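Side-chain contacts in SusD superfamily protein (Bacteroides fragilis, PDB 3L22), which probably binds glycans at the outer membrane of the bacterium, as other members of the SusD family do: residues T19-T24 and N96-S101; G42-L47 and A268-D273; Y135-P138 and D144-S147; P289-A294 and K378-N383. One frame throughout, in Å; residues are numbered along the deposited sequence. Where two conformers were deposited one is given.

Contact 1. Residues T19-T24 and N96-S101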
loop_
_atom_site.group_PDB
_atom_site.type_symbol
_atom_site.label_atom_id
_atom_site.label_comp_id
_atom_site.label_asym_id
_atom_site.label_seq_id
_atom_site.Cartn_x
_atom_site.Cartn_y
_atom_site.Cartn_z
ATOM N N THR A 19 -20.669 21.783 1.293
ATOM C CA THR A 19 -21.061 20.426 0.959
ATOM C C THR A 19 -20.603 20.085 -0.487
ATOM O O THR A 19 -20.201 18.962 -0.752
ATOM C CB THR A 19 -22.559 20.103 1.196
ATOM O OG1 THR A 19 -23.351 20.732 0.215
ATOM C CG2 THR A 19 -23.053 20.566 2.566
ATOM N N ARG A 20 -20.582 21.055 -1.393
ATOM C CA ARG A 20 -20.015 20.805 -2.752
ATOM C C ARG A 20 -18.500 20.569 -2.747
ATOM O O ARG A 20 -18.015 19.692 -3.424
ATOM C CB ARG A 20 -20.351 21.931 -3.714
ATOM C CG ARG A 20 -21.808 21.832 -4.163
ATOM C CD ARG A 20 -22.050 22.707 -5.326
ATOM N NE ARG A 20 -23.367 22.501 -5.911
ATOM C CZ ARG A 20 -23.835 23.204 -6.937
ATOM N NH1 ARG A 20 -23.093 24.167 -7.503
ATOM N NH2 ARG A 20 -25.049 22.941 -7.406
ATOM N N ILE A 21 -17.773 21.315 -1.933
ATOM C CA ILE A 21 -16.331 21.066 -1.763
ATOM C C ILE A 21 -16.102 19.644 -1.240
ATOM O O ILE A 21 -15.330 18.852 -1.791
ATOM C CB ILE A 21 -15.668 22.082 -0.801
ATOM C CG1 ILE A 21 -15.772 23.519 -1.368
ATOM C CG2 ILE A 21 -14.185 21.682 -0.581
ATOM C CD1 ILE A 21 -15.448 24.646 -0.320
ATOM N N GLU A 22 -16.823 19.302 -0.197
ATOM C CA GLU A 22 -16.650 18.013 0.413
ATOM C C GLU A 22 -17.087 16.851 -0.487
ATOM O O GLU A 22 -16.470 15.826 -0.431
ATOM C CB GLU A 22 -17.371 17.968 1.750
ATOM C CG GLU A 22 -16.645 18.825 2.744
ATOM C CD GLU A 22 -17.361 18.981 4.072
ATOM O OE1 GLU A 22 -18.301 18.222 4.302
ATOM O OE2 GLU A 22 -16.958 19.852 4.881
ATOM N N ALA A 23 -18.125 17.027 -1.313
ATOM C CA ALA A 23 -18.510 15.995 -2.250
ATOM C C ALA A 23 -17.356 15.706 -3.209
ATOM O O ALA A 23 -17.085 14.551 -3.536
ATOM C CB ALA A 23 -19.799 16.410 -3.070
ATOM N N THR A 24 -16.696 16.759 -3.680
ATOM C CA THR A 24 -15.568 16.592 -4.593
ATOM C C THR A 24 -14.402 15.989 -3.864
ATOM O O THR A 24 -13.741 15.112 -4.407
ATOM C CB THR A 24 -15.182 17.904 -5.267
ATOM O OG1 THR A 24 -16.361 18.478 -5.824
ATOM C CG2 THR A 24 -14.164 17.697 -6.372
ATOM N N ASN A 96 -5.370 17.782 -8.608
ATOM C CA ASN A 96 -4.809 19.027 -9.159
ATOM C C ASN A 96 -5.954 20.041 -9.419
ATOM O O ASN A 96 -5.846 21.220 -9.056
ATOM C CB ASN A 96 -4.059 18.761 -10.470
ATOM C CG ASN A 96 -2.847 17.822 -10.296
ATOM O OD1 ASN A 96 -2.435 17.566 -9.186
ATOM N ND2 ASN A 96 -2.299 17.297 -11.408
ATOM N N THR A 97 -7.041 19.547 -10.013
ATOM C CA THR A 97 -8.234 20.349 -10.297
ATOM C C THR A 97 -8.963 20.796 -9.046
ATOM O O THR A 97 -9.299 21.965 -8.929
ATOM C CB THR A 97 -9.178 19.595 -11.219
ATOM O OG1 THR A 97 -8.390 19.146 -12.317
ATOM C CG2 THR A 97 -10.340 20.508 -11.714
ATOM N N PHE A 98 -9.159 19.883 -8.107
ATOM C CA PHE A 98 -9.726 20.228 -6.814
ATOM C C PHE A 98 -8.941 21.362 -6.161
ATOM O O PHE A 98 -9.552 22.335 -5.734
ATOM C CB PHE A 98 -9.752 19.017 -5.880
ATOM C CG PHE A 98 -10.224 19.315 -4.473
ATOM C CD1 PHE A 98 -11.571 19.332 -4.172
ATOM C CD2 PHE A 98 -9.319 19.486 -3.442
ATOM C CE1 PHE A 98 -12.017 19.582 -2.884
ATOM C CE2 PHE A 98 -9.746 19.721 -2.142
ATOM C CZ PHE A 98 -11.095 19.774 -1.860
ATOM N N LEU A 99 -7.608 21.237 -6.085
ATOM C CA LEU A 99 -6.799 22.278 -5.439
ATOM C C LEU A 99 -6.932 23.618 -6.140
ATOM O O LEU A 99 -6.983 24.636 -5.483
ATOM C CB LEU A 99 -5.314 21.895 -5.337
ATOM C CG LEU A 99 -4.971 20.708 -4.418
ATOM C CD1 LEU A 99 -3.507 20.261 -4.641
ATOM C CD2 LEU A 99 -5.239 21.053 -2.950
ATOM N N GLN A 100 -7.005 23.634 -7.462
ATOM C CA GLN A 100 -7.153 24.890 -8.157
ATOM C C GLN A 100 -8.538 25.496 -7.933
ATOM O O GLN A 100 -8.644 26.694 -7.724
ATOM C CB GLN A 100 -6.907 24.716 -9.645
ATOM C CG GLN A 100 -7.049 26.006 -10.447
ATOM C CD GLN A 100 -6.514 25.808 -11.854
ATOM O OE1 GLN A 100 -5.292 25.829 -12.078
ATOM N NE2 GLN A 100 -7.415 25.505 -12.787
ATOM N N SER A 101 -9.582 24.678 -7.980
ATOM C CA SER A 101 -10.931 25.177 -7.689
ATOM C C SER A 101 -11.064 25.672 -6.254
ATOM O O SER A 101 -11.663 26.709 -6.015
ATOM C CB SER A 101 -11.967 24.087 -7.942
ATOM O OG SER A 101 -11.925 23.738 -9.315
#
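Phe98 meets Thr24 and Ile21 with one border of its ring, and this narrow strip makes up the contact between residues 19-24 and 96-101. CG2 of Thr24 lies near the ring plane, 3.8 Å from CD1 of Phe98. One atom further along, CE1 of Phe98 comes 3.6 Å from the backbone O of Ile21, so the ring rim faces a carbonyl as well as methyl groups. CG2 of Ile21 closes the row at 3.8 Å from CE1 of Phe98, and the two side chains cross at about a right angle. Thr24 and Phe98 instead run past each other in opposite directions.

The reach of the ring follows from its first torsion: with CG opposite the backbone N (chi1 175°), the phenyl group extends out from helix 79-103 to helix 18-33. Both beta-branched partners present the CG2 methyl lying anti to their own backbone N. Thr24 CA and Phe98 CA, 7.2 Å apart, mark the nearest backbone approach, and the ring spans the gap between the two segments.

Further out, Leu25 and Leu28 of helix 18-33 and Ala120 of helix 113-131 also pack on Phe98, while Ile21 is covered by Val108, Ala109 and Tyr116. The side chain of Phe98 lies about 7 Å from that of Glu119, which binds zinc together with His197. The contact is buried helix-helix packing beside a metal site, in the largely helical SusD fold whose sequence families belong to the TPR clan.

Contact 2. Residues G42-L47 and A268-D273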
loop_
_atom_site.group_PDB
_atom_site.type_symbol
_atom_site.label_atom_id
_atom_site.label_comp_id
_atom_site.label_asym_id
_atom_site.label_seq_id
_atom_site.Cartn_x
_atom_site.Cartn_y
_atom_site.Cartn_z
ATOM N N GLY A 42 -8.505 0.019 -4.290
ATOM C CA GLY A 42 -9.625 -0.683 -3.659
ATOM C C GLY A 42 -9.810 -2.080 -4.249
ATOM O O GLY A 42 -10.705 -2.842 -3.836
ATOM N N GLY A 43 -8.984 -2.418 -5.244
ATOM C CA GLY A 43 -9.117 -3.688 -5.966
ATOM C C GLY A 43 -7.806 -4.192 -6.552
ATOM O O GLY A 43 -6.846 -4.497 -5.810
ATOM N N LYS A 44 -7.765 -4.288 -7.883
ATOM C CA LYS A 44 -6.672 -4.983 -8.558
ATOM C C LYS A 44 -5.280 -4.379 -8.311
ATOM O O LYS A 44 -4.310 -5.136 -8.264
ATOM C CB LYS A 44 -6.939 -5.095 -10.082
ATOM C CG LYS A 44 -8.017 -6.159 -10.415
ATOM C CD LYS A 44 -8.279 -6.322 -11.911
ATOM C CE LYS A 44 -7.098 -6.978 -12.634
ATOM N NZ LYS A 44 -7.341 -7.002 -14.070
ATOM N N SER A 45 -5.160 -3.063 -8.195
ATOM C CA SER A 45 -3.832 -2.436 -7.983
ATOM C C SER A 45 -3.277 -2.634 -6.583
ATOM O O SER A 45 -2.047 -2.641 -6.383
ATOM C CB SER A 45 -3.813 -0.965 -8.433
ATOM O OG SER A 45 -4.120 -0.883 -9.844
ATOM N N TYR A 46 -4.142 -2.933 -5.611
ATOM C CA TYR A 46 -3.667 -3.368 -4.309
ATOM C C TYR A 46 -3.233 -4.822 -4.373
ATOM O O TYR A 46 -2.171 -5.184 -3.871
ATOM C CB TYR A 46 -4.808 -3.224 -3.328
ATOM C CG TYR A 46 -4.619 -3.507 -1.840
ATOM C CD1 TYR A 46 -4.225 -2.507 -0.970
ATOM C CD2 TYR A 46 -4.925 -4.738 -1.307
ATOM C CE1 TYR A 46 -4.133 -2.720 0.403
ATOM C CE2 TYR A 46 -4.844 -4.979 0.067
ATOM C CZ TYR A 46 -4.477 -3.953 0.913
ATOM O OH TYR A 46 -4.490 -4.168 2.263
ATOM N N LEU A 47 -4.056 -5.656 -5.013
ATOM C CA LEU A 47 -3.728 -7.048 -5.253
ATOM C C LEU A 47 -2.395 -7.213 -6.000
ATOM O O LEU A 47 -1.681 -8.197 -5.782
ATOM C CB LEU A 47 -4.853 -7.739 -6.046
ATOM C CG LEU A 47 -6.106 -8.027 -5.215
ATOM C CD1 LEU A 47 -7.395 -8.046 -6.067
ATOM C CD2 LEU A 47 -5.926 -9.299 -4.404
ATOM N N ALA A 268 -11.947 -9.878 -2.189
ATOM C CA ALA A 268 -12.597 -11.136 -1.846
ATOM C C ALA A 268 -12.740 -12.075 -3.026
ATOM O O ALA A 268 -12.615 -13.295 -2.879
ATOM C CB ALA A 268 -13.990 -10.889 -1.145
ATOM N N GLU A 269 -12.954 -11.508 -4.204
ATOM C CA GLU A 269 -13.083 -12.318 -5.400
ATOM C C GLU A 269 -11.776 -13.035 -5.777
ATOM O O GLU A 269 -11.823 -14.080 -6.428
ATOM C CB GLU A 269 -13.575 -11.472 -6.569
ATOM C CG GLU A 269 -15.054 -11.184 -6.459
ATOM C CD GLU A 269 -15.497 -10.194 -7.490
ATOM O OE1 GLU A 269 -15.117 -9.004 -7.394
ATOM O OE2 GLU A 269 -16.161 -10.641 -8.438
ATOM N N TYR A 270 -10.646 -12.509 -5.326
ATOM C CA TYR A 270 -9.339 -13.116 -5.614
ATOM C C TYR A 270 -8.937 -14.241 -4.649
ATOM O O TYR A 270 -8.077 -15.054 -4.984
ATOM C CB TYR A 270 -8.255 -11.996 -5.704
ATOM C CG TYR A 270 -8.184 -11.405 -7.074
ATOM C CD1 TYR A 270 -9.243 -10.684 -7.577
ATOM C CD2 TYR A 270 -7.075 -11.567 -7.881
ATOM C CE1 TYR A 270 -9.212 -10.148 -8.830
ATOM C CE2 TYR A 270 -7.038 -11.017 -9.153
ATOM C CZ TYR A 270 -8.114 -10.309 -9.599
ATOM O OH TYR A 270 -8.136 -9.775 -10.830
ATOM N N TYR A 271 -9.559 -14.290 -3.464
ATOM C CA TYR A 271 -9.179 -15.214 -2.400
ATOM C C TYR A 271 -10.246 -16.249 -2.028
ATOM O O TYR A 271 -9.890 -17.325 -1.567
ATOM C CB TYR A 271 -8.831 -14.438 -1.118
ATOM C CG TYR A 271 -7.576 -13.585 -1.254
ATOM C CD1 TYR A 271 -6.331 -14.173 -1.299
ATOM C CD2 TYR A 271 -7.647 -12.194 -1.286
ATOM C CE1 TYR A 271 -5.186 -13.422 -1.406
ATOM C CE2 TYR A 271 -6.500 -11.409 -1.390
ATOM C CZ TYR A 271 -5.274 -12.041 -1.476
ATOM O OH TYR A 271 -4.136 -11.305 -1.600
ATOM N N TYR A 272 -11.524 -15.953 -2.246
ATOM C CA TYR A 272 -12.586 -16.713 -1.606
ATOM C C TYR A 272 -12.792 -18.132 -2.078
ATOM O O TYR A 272 -13.368 -18.898 -1.336
ATOM C CB TYR A 272 -13.962 -16.003 -1.681
ATOM C CG TYR A 272 -14.779 -16.231 -2.924
ATOM C CD1 TYR A 272 -14.310 -15.826 -4.160
ATOM C CD2 TYR A 272 -16.058 -16.861 -2.873
ATOM C CE1 TYR A 272 -15.041 -16.013 -5.308
ATOM C CE2 TYR A 272 -16.819 -17.064 -4.058
ATOM C CZ TYR A 272 -16.283 -16.615 -5.261
ATOM O OH TYR A 272 -16.917 -16.723 -6.470
ATOM N N ASP A 273 -12.417 -18.471 -3.304
ATOM C CA ASP A 273 -12.765 -19.791 -3.833
ATOM C C ASP A 273 -11.591 -20.683 -4.221
ATOM O O ASP A 273 -11.802 -21.757 -4.755
ATOM C CB ASP A 273 -13.770 -19.655 -4.994
ATOM C CG ASP A 273 -13.175 -19.065 -6.236
ATOM O OD1 ASP A 273 -11.954 -18.724 -6.262
ATOM O OD2 ASP A 273 -13.952 -18.979 -7.224
#
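Leu47 and Tyr270 mark the closest backbone approach, with CA atoms 8.3 Å apart, where the first turn of helix 44-52 faces the short, weakly bonded helix 267-271. The contact is a buried helix-helix junction of the SusD fold, joining parts of the chain more than 200 residues apart. Gly43 is the N-cap of the first helix, and its O accepts the backbone N of Leu47.

Leu47 and Tyr270 carry most of the packing, and Leu47 splits its two methyls between two tyrosines. CD1 lies over one face of Tyr270, 3.7 Å from the ring centroid and 18° off the normal, a CH-pi contact displaced toward the rim on the CG and CD1 side. CD2 turns to the second tyrosine, meeting CE2 of Tyr271 at 3.7 Å and lying 3.8 Å from CB of Tyr270. The fork is aimed by a first torsion that sets CG opposite the carbonyl carbon (chi1 -74°). Leu47 and Tyr271 run past each other in opposite directions, whereas Leu47 and Tyr270 cross at a slant.

Around them, Leu66 and Leu267 also touch Leu47, and Met277 of strand 277-279 packs on both tyrosines. The hydroxyl of Tyr270 makes a weak hydrogen bond with Gln264 O. Lys44 contributes its methylene chain rather than its charge: a bend at chi3 (70°) carries the amine off to hydrogen-bond Val64 O, and leaves CE of Lys44 3.5 Å from OH of Tyr270.

Contact 3. Residues Y135-P138 and D144-S147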
loop_
_atom_site.group_PDB
_atom_site.type_symbol
_atom_site.label_atom_id
_atom_site.label_comp_id
_atom_site.label_asym_id
_atom_site.label_seq_id
_atom_site.Cartn_x
_atom_site.Cartn_y
_atom_site.Cartn_z
ATOM N N TYR A 135 7.166 1.364 -11.485
ATOM C CA TYR A 135 7.846 1.753 -12.716
ATOM C C TYR A 135 9.379 1.944 -12.623
ATOM O O TYR A 135 10.073 1.500 -13.496
ATOM C CB TYR A 135 7.117 2.959 -13.330
ATOM C CG TYR A 135 5.688 2.573 -13.685
ATOM C CD1 TYR A 135 5.406 1.849 -14.861
ATOM C CD2 TYR A 135 4.628 2.867 -12.833
ATOM C CE1 TYR A 135 4.093 1.446 -15.180
ATOM C CE2 TYR A 135 3.316 2.445 -13.143
ATOM C CZ TYR A 135 3.054 1.756 -14.308
ATOM O OH TYR A 135 1.759 1.390 -14.599
ATOM N N PRO A 136 9.908 2.544 -11.540
ATOM C CA PRO A 136 11.342 2.727 -11.547
ATOM C C PRO A 136 12.086 1.641 -10.790
ATOM O O PRO A 136 11.533 1.031 -9.868
ATOM C CB PRO A 136 11.522 4.028 -10.776
ATOM C CG PRO A 136 10.451 3.964 -9.752
ATOM C CD PRO A 136 9.283 3.323 -10.456
ATOM N N THR A 137 13.353 1.470 -11.144
ATOM C CA THR A 137 14.285 0.806 -10.263
ATOM C C THR A 137 14.216 1.496 -8.899
ATOM O O THR A 137 14.149 2.731 -8.858
ATOM C CB THR A 137 15.700 0.924 -10.833
ATOM O OG1 THR A 137 15.709 0.302 -12.105
ATOM C CG2 THR A 137 16.766 0.268 -9.937
ATOM N N PRO A 138 14.245 0.728 -7.793
ATOM C CA PRO A 138 14.141 1.348 -6.481
ATOM C C PRO A 138 15.295 2.284 -6.144
ATOM O O PRO A 138 16.417 2.133 -6.605
ATOM C CB PRO A 138 14.128 0.147 -5.517
ATOM C CG PRO A 138 14.812 -0.932 -6.267
ATOM C CD PRO A 138 14.308 -0.740 -7.659
ATOM N N ASP A 144 18.664 7.861 -9.245
ATOM C CA ASP A 144 18.398 8.579 -10.498
ATOM C C ASP A 144 17.593 7.758 -11.541
ATOM O O ASP A 144 17.442 8.176 -12.694
ATOM C CB ASP A 144 19.725 9.084 -11.066
ATOM C CG ASP A 144 20.436 10.062 -10.104
ATOM O OD1 ASP A 144 19.774 10.891 -9.406
ATOM O OD2 ASP A 144 21.667 9.977 -10.023
ATOM N N ALA A 145 17.104 6.593 -11.162
ATOM C CA ALA A 145 16.310 5.791 -12.076
ATOM C C ALA A 145 15.038 6.542 -12.477
ATOM O O ALA A 145 14.388 7.170 -11.632
ATOM C CB ALA A 145 15.937 4.443 -11.433
ATOM N N LYS A 146 14.686 6.467 -13.759
ATOM C CA LYS A 146 13.494 7.178 -14.244
ATOM C C LYS A 146 12.227 6.499 -13.761
ATOM O O LYS A 146 12.113 5.280 -13.827
ATOM C CB LYS A 146 13.465 7.273 -15.772
ATOM C CG LYS A 146 14.540 8.194 -16.334
ATOM C CD LYS A 146 14.434 8.184 -17.827
ATOM C CE LYS A 146 15.494 9.069 -18.500
ATOM N NZ LYS A 146 15.044 9.421 -19.898
ATOM N N SER A 147 11.283 7.306 -13.287
ATOM C CA SER A 147 10.032 6.803 -12.769
ATOM C C SER A 147 8.893 7.212 -13.688
ATOM O O SER A 147 8.672 6.540 -14.691
ATOM C CB SER A 147 9.846 7.248 -11.320
ATOM O OG SER A 147 8.595 6.820 -10.805
HETATM O O HOH W 1 13.874 3.052 -13.753
#
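Pro136 and Ser147 bring their CA atoms within 4.5 Å where the chain doubles back on itself. This is a compact reversal without regular helix or strand, in the long connection between helices 113-131 and 168-178 of the SusD fold. The two segments run in opposite directions, joined by packing of Pro136 and of Ala145 and by one water.

The ring of Pro136 does most of the touching. Its CB comes first, 3.4 Å from O of Lys146, with CB of Ser147 slightly farther off. CG of Pro136 rests 3.6 Å from OG of Ser147 and also meets that serine's CB. CD of Pro136 then closes the ring beside the same OG. The serine oxygen lies along the proline because its first torsion places OG anti to the backbone N (chi1 177°), and its polar partner is Asn132 OD1. Val168 packs on the proline as well, so helix 168-178 shares in burying it.

Farther along, CB of Thr137 and CB of Ala145 touch at 3.6 Å, and the alanine methyl is equally close to Thr137 O. At the outer edge Lys146 leads its amine away to Lys441 O, at the C-terminus. The polar link between the segments is one water, which accepts from Thr137 N at 3.1 Å and donates to Lys146 O at 2.8 Å.

Contact 4. Residues P289-A294 and K378-N383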
loop_
_atom_site.group_PDB
_atom_site.type_symbol
_atom_site.label_atom_id
_atom_site.label_comp_id
_atom_site.label_asym_id
_atom_site.label_seq_id
_atom_site.Cartn_x
_atom_site.Cartn_y
_atom_site.Cartn_z
ATOM N N PRO A 289 8.497 -22.729 9.807
ATOM C CA PRO A 289 7.819 -23.178 11.038
ATOM C C PRO A 289 7.541 -22.115 12.131
ATOM O O PRO A 289 6.454 -22.185 12.723
ATOM C CB PRO A 289 8.701 -24.334 11.520
ATOM C CG PRO A 289 9.189 -24.962 10.242
ATOM C CD PRO A 289 9.424 -23.775 9.304
ATOM N N ASP A 290 8.378 -21.096 12.314
ATOM C CA ASP A 290 8.059 -20.030 13.263
ATOM C C ASP A 290 6.939 -19.070 12.839
ATOM O O ASP A 290 6.473 -18.267 13.632
ATOM C CB ASP A 290 9.304 -19.232 13.616
ATOM C CG ASP A 290 10.343 -20.057 14.418
ATOM O OD1 ASP A 290 10.162 -21.274 14.658
ATOM O OD2 ASP A 290 11.340 -19.436 14.838
ATOM N N TYR A 291 6.507 -19.152 11.589
ATOM C CA TYR A 291 5.503 -18.286 11.059
ATOM C C TYR A 291 4.335 -19.114 10.545
ATOM O O TYR A 291 3.581 -18.663 9.720
ATOM C CB TYR A 291 6.164 -17.365 9.999
ATOM C CG TYR A 291 7.275 -16.578 10.663
ATOM C CD1 TYR A 291 7.024 -15.402 11.327
ATOM C CD2 TYR A 291 8.580 -17.090 10.698
ATOM C CE1 TYR A 291 8.044 -14.741 12.021
ATOM C CE2 TYR A 291 9.604 -16.439 11.361
ATOM C CZ TYR A 291 9.324 -15.259 12.024
ATOM O OH TYR A 291 10.344 -14.625 12.672
ATOM N N SER A 292 4.200 -20.345 11.055
ATOM C CA SER A 292 3.038 -21.160 10.799
ATOM C C SER A 292 2.637 -21.961 12.018
ATOM O O SER A 292 2.070 -23.014 11.897
ATOM C CB SER A 292 3.295 -22.074 9.603
ATOM O OG SER A 292 4.430 -22.862 9.812
ATOM N N LEU A 293 2.843 -21.411 13.200
ATOM C CA LEU A 293 2.545 -22.125 14.432
ATOM C C LEU A 293 1.030 -22.329 14.574
ATOM O O LEU A 293 0.236 -21.406 14.355
ATOM C CB LEU A 293 3.084 -21.332 15.617
ATOM C CG LEU A 293 4.596 -21.179 15.698
ATOM C CD1 LEU A 293 4.943 -20.042 16.698
ATOM C CD2 LEU A 293 5.264 -22.526 16.041
ATOM N N ALA A 294 0.633 -23.544 14.915
ATOM C CA ALA A 294 -0.764 -23.922 14.985
ATOM C C ALA A 294 -1.559 -23.039 15.971
ATOM O O ALA A 294 -2.770 -22.829 15.787
ATOM C CB ALA A 294 -0.899 -25.489 15.363
ATOM N N LYS A 378 16.971 -8.536 11.987
ATOM C CA LYS A 378 16.322 -7.992 10.792
ATOM C C LYS A 378 15.428 -9.022 10.116
ATOM O O LYS A 378 14.279 -8.724 9.739
ATOM C CB LYS A 378 17.348 -7.471 9.803
ATOM C CG LYS A 378 18.049 -6.188 10.296
ATOM C CD LYS A 378 18.982 -5.610 9.270
ATOM C CE LYS A 378 19.715 -4.348 9.766
ATOM N NZ LYS A 378 20.592 -4.657 10.917
ATOM N N GLU A 379 15.926 -10.239 9.976
ATOM C CA GLU A 379 15.134 -11.285 9.344
ATOM C C GLU A 379 13.861 -11.597 10.134
ATOM O O GLU A 379 12.822 -11.827 9.542
ATOM C CB GLU A 379 15.965 -12.538 9.180
ATOM C CG GLU A 379 15.229 -13.665 8.468
ATOM C CD GLU A 379 16.179 -14.711 7.796
ATOM O OE1 GLU A 379 17.253 -14.297 7.224
ATOM O OE2 GLU A 379 15.828 -15.937 7.886
ATOM N N ALA A 380 13.939 -11.584 11.466
ATOM C CA ALA A 380 12.737 -11.801 12.276
ATOM C C ALA A 380 11.713 -10.687 12.051
ATOM O O ALA A 380 10.517 -10.935 12.037
ATOM C CB ALA A 380 13.092 -11.900 13.778
ATOM N N ILE A 381 12.186 -9.461 11.885
ATOM C CA ILE A 381 11.281 -8.339 11.607
ATOM C C ILE A 381 10.660 -8.483 10.211
ATOM O O ILE A 381 9.431 -8.354 10.068
ATOM C CB ILE A 381 11.998 -6.969 11.756
ATOM C CG1 ILE A 381 12.410 -6.746 13.227
ATOM C CG2 ILE A 381 11.078 -5.816 11.212
ATOM C CD1 ILE A 381 13.499 -5.677 13.452
ATOM N N TYR A 382 11.485 -8.812 9.202
ATOM C CA TYR A 382 10.957 -9.021 7.849
ATOM C C TYR A 382 9.909 -10.136 7.786
ATOM O O TYR A 382 8.874 -9.966 7.153
ATOM C CB TYR A 382 12.056 -9.332 6.840
ATOM C CG TYR A 382 13.182 -8.317 6.740
ATOM C CD1 TYR A 382 13.006 -6.986 7.086
ATOM C CD2 TYR A 382 14.443 -8.706 6.298
ATOM C CE1 TYR A 382 14.078 -6.060 7.008
ATOM C CE2 TYR A 382 15.526 -7.764 6.186
ATOM C CZ TYR A 382 15.312 -6.467 6.564
ATOM O OH TYR A 382 16.333 -5.558 6.489
ATOM N N ASN A 383 10.191 -11.255 8.475
ATOM C CA ASN A 383 9.272 -12.377 8.505
ATOM C C ASN A 383 7.971 -12.056 9.246
ATOM O O ASN A 383 6.911 -12.431 8.787
ATOM C CB ASN A 383 9.923 -13.609 9.131
ATOM C CG ASN A 383 10.894 -14.296 8.195
ATOM O OD1 ASN A 383 10.766 -14.207 6.971
ATOM N ND2 ASN A 383 11.871 -14.982 8.767
HETATM O O HOH W 2 9.486 -12.455 14.049
HETATM O O HOH W 3 12.836 -15.205 11.815
#
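Tyr291 lays one face of its ring against CB of Asn383, and this close apposition is the tight part of the contact. The methylene sits 3.6 Å from the ring centroid and 19° off the normal, a CH-pi arrangement displaced toward the hydroxyl end, where CB of Asn383 is 3.4 Å from CZ of Tyr291. The two side chains cross at about a right angle, and ring and amide planes stand 57° apart, so the amide does not stack flat on the ring. With CG of Asn383 opposite the carbonyl carbon (chi1 -76°) the amide lies beside the ring, ND2 being 3.7 Å from CE2 of Tyr291.

Packing is looser around the phenol oxygen. OH of Tyr291 passes 3.7 Å from CA of Ala380, and its polar needs are met by water. One water, at the ring edge and in its plane, accepts from Tyr291 OH and donates to Ala380 O, 2.7 Å from each. Another donates to Tyr291 OH and accepts from ND2 of Asn383, the longer bond at 3.2 Å.

Arg356 of helix 345-359 touches Tyr291, and its NH2 hydrogen-bonds to Asp290 O. Asp290 itself belongs to a zinc site observed for this protein, although that metal is not bound to this chain in the model. The arrangement is a loop tyrosine docked, partly through water, on helix 374-388 in the helical SusD-family region.

The four contacts are spread through the single chain without touching one another. Contacts 1 and 4 are the farthest apart, with centres 45 Å from each other on opposite sides of the chain's centre. Contact 2 is the most central, 14 Å from that point, and its segments alternate with those of contact 1 along the chain; helices 18-33 and 44-52, which carry the first segment of each, are consecutive. Contact 3 is nested within the loop that contact 2 closes, and their nearest atoms are about 8 Å apart. Bound zinc lies about 9 Å from the side chain of Phe98 in contact 1 and about 6 Å from that of Tyr291 in contact 4, whereas contact 2 is remote from the known metal sites.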